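NADPH-dependent aldehyde reductase YqhD (Escherichia coli, PDB 4QGS) reduces a broad range of short-chain aldehydes, including the toxic acrolein and malondialdehyde, to primary alcohols with NADPH, using one zinc ion per subunit. Local coordinates at residues T21-G26 with V182-D187. Sequence-based numbering, arbitrary orientation.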
loop_
_atom_site.group_PDB
_atom_site.type_symbol
_atom_site.label_atom_id
_atom_site.label_comp_id
_atom_site.label_asym_id
_atom_site.label_seq_id
_atom_site.Cartn_x
_atom_site.Cartn_y
_atom_site.Cartn_z
ATOM N N THR A 21 1.603 8.476 13.657
ATOM C CA THR A 21 2.854 8.871 12.998
ATOM C C THR A 21 2.903 10.348 12.622
ATOM O O THR A 21 2.044 10.855 11.898
ATOM C CB THR A 21 3.096 8.024 11.727
ATOM O OG1 THR A 21 3.143 6.643 12.081
ATOM C CG2 THR A 21 4.419 8.430 11.057
ATOM N N ARG A 22 3.929 11.045 13.108
ATOM C CA ARG A 22 4.145 12.436 12.740
ATOM C C ARG A 22 4.638 12.528 11.304
ATOM O O ARG A 22 5.608 11.877 10.940
ATOM C CB ARG A 22 5.159 13.098 13.677
ATOM C CG ARG A 22 5.529 14.523 13.284
ATOM C CD ARG A 22 6.618 15.078 14.197
ATOM N NE ARG A 22 6.206 15.119 15.602
ATOM C CZ ARG A 22 5.496 16.100 16.151
ATOM N NH1 ARG A 22 5.100 17.138 15.426
ATOM N NH2 ARG A 22 5.177 16.042 17.436
ATOM N N ILE A 23 3.969 13.339 10.497
ATOM C CA ILE A 23 4.350 13.513 9.096
ATOM C C ILE A 23 5.179 14.765 8.892
ATOM O O ILE A 23 4.730 15.871 9.200
ATOM C CB ILE A 23 3.112 13.602 8.191
ATOM C CG1 ILE A 23 2.227 12.358 8.371
ATOM C CG2 ILE A 23 3.522 13.775 6.739
ATOM C CD1 ILE A 23 2.890 11.077 7.969
ATOM N N LEU A 24 6.382 14.592 8.359
ATOM C CA LEU A 24 7.211 15.721 7.973
ATOM C C LEU A 24 7.190 15.783 6.457
ATOM O O LEU A 24 7.839 14.975 5.799
ATOM C CB LEU A 24 8.631 15.569 8.516
ATOM C CG LEU A 24 8.780 15.352 10.031
ATOM C CD1 LEU A 24 10.240 15.141 10.419
ATOM C CD2 LEU A 24 8.180 16.508 10.812
ATOM N N PHE A 25 6.408 16.705 5.908
ATOM C CA PHE A 25 6.148 16.713 4.467
ATOM C C PHE A 25 6.774 17.894 3.736
ATOM O O PHE A 25 6.761 19.023 4.232
ATOM C CB PHE A 25 4.630 16.714 4.219
ATOM C CG PHE A 25 4.242 16.496 2.771
ATOM C CD1 PHE A 25 3.853 15.239 2.334
ATOM C CD2 PHE A 25 4.253 17.546 1.860
ATOM C CE1 PHE A 25 3.488 15.029 1.004
ATOM C CE2 PHE A 25 3.904 17.338 0.523
ATOM C CZ PHE A 25 3.521 16.083 0.101
ATOM N N GLY A 26 7.297 17.639 2.540
ATOM C CA GLY A 26 7.638 18.718 1.628
ATOM C C GLY A 26 9.073 18.726 1.143
ATOM O O GLY A 26 9.894 17.940 1.603
ATOM N N VAL A 182 7.374 6.659 14.606
ATOM C CA VAL A 182 7.127 7.884 15.340
ATOM C C VAL A 182 6.998 9.030 14.341
ATOM O O VAL A 182 6.228 9.956 14.561
ATOM C CB VAL A 182 8.240 8.174 16.373
ATOM C CG1 VAL A 182 8.171 7.175 17.506
ATOM C CG2 VAL A 182 9.598 8.112 15.725
ATOM N N PHE A 183 7.746 8.957 13.236
ATOM C CA PHE A 183 7.641 9.975 12.190
ATOM C C PHE A 183 7.875 9.395 10.806
ATOM O O PHE A 183 8.460 8.339 10.661
ATOM C CB PHE A 183 8.638 11.123 12.419
ATOM C CG PHE A 183 10.071 10.682 12.379
ATOM C CD1 PHE A 183 10.749 10.583 11.179
ATOM C CD2 PHE A 183 10.734 10.349 13.546
ATOM C CE1 PHE A 183 12.060 10.156 11.144
ATOM C CE2 PHE A 183 12.053 9.926 13.516
ATOM C CZ PHE A 183 12.710 9.825 12.317
ATOM N N ALA A 184 7.434 10.125 9.795
ATOM C CA ALA A 184 7.718 9.759 8.415
ATOM C C ALA A 184 8.092 11.016 7.654
ATOM O O ALA A 184 7.346 12.012 7.679
ATOM C CB ALA A 184 6.504 9.061 7.777
ATOM N N VAL A 185 9.264 11.002 7.015
ATOM C CA VAL A 185 9.656 12.094 6.143
ATOM C C VAL A 185 9.177 11.810 4.728
ATOM O O VAL A 185 9.572 10.805 4.137
ATOM C CB VAL A 185 11.186 12.304 6.107
ATOM C CG1 VAL A 185 11.533 13.426 5.144
ATOM C CG2 VAL A 185 11.699 12.609 7.505
ATOM N N LEU A 186 8.332 12.700 4.213
ATOM C CA LEU A 186 7.755 12.585 2.877
ATOM C C LEU A 186 8.153 13.796 2.041
ATOM O O LEU A 186 7.554 14.867 2.156
ATOM C CB LEU A 186 6.220 12.490 2.952
ATOM C CG LEU A 186 5.525 11.153 3.242
ATOM C CD1 LEU A 186 6.074 10.478 4.469
ATOM C CD2 LEU A 186 4.027 11.396 3.434
ATOM N N ASP A 187 9.182 13.632 1.213
ATOM C CA ASP A 187 9.628 14.702 0.341
ATOM C C ASP A 187 9.330 14.306 -1.105
ATOM O O ASP A 187 9.920 13.377 -1.625
ATOM C CB ASP A 187 11.137 14.963 0.537
ATOM C CG ASP A 187 11.654 16.127 -0.299
ATOM O OD1 ASP A 187 10.948 16.568 -1.236
ATOM O OD2 ASP A 187 12.782 16.605 -0.020
#
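R22 N donates to V182 O (2.9 Å) and R22 O accepts from A184 N, the first rungs of a parallel ladder between strands 22-25 and 183-186. L24 continues it with both its polar backbone atoms, N to A184 O and O from L186 N (2.8 Å, 173° at the hydrogen), and G26 N closes it on L186 O. The first bond is the odd one: its donor stands 39° out of the carbonyl plane of V182. Three of the acceptors take a CA-H contact as well; L186 O receives F25 CA at 3.3 Å and also lies over one face of the F25 ring, near its rim. On that side of the sheet F25 CD1 packs on L186 CB (3.7 Å), while I23 reaches A184 CB with CD1 and L186 CD2 with CG2. L24 CD1 meets V185 CG2 (4.1 Å) on the other. T21 OG1 is hydrogen-bonded to P181 O, and the same torsion (chi1 -58°) sets CG2 anti to the backbone N, where it rests against F183 C. The D187 carboxylate lies beside G26 O, a fellow acceptor to which it makes no hydrogen bond, and is occupied by other amides: OD2 accepts from G28 N, OD1 from V189 N. With an alanine here, G28 N and V189 N would probably lose this acceptor, and with the first the tie between the chain ends beyond the two strands. Within this chain, strand 22-25 is an edge strand of the six-stranded parallel sheet in the Rossmann-like cofactor domain; strand 183-186 bonds onward to strand 144-148, and helix 249-262 packs W257 on I23 and F25, and M256 and T260 on L186.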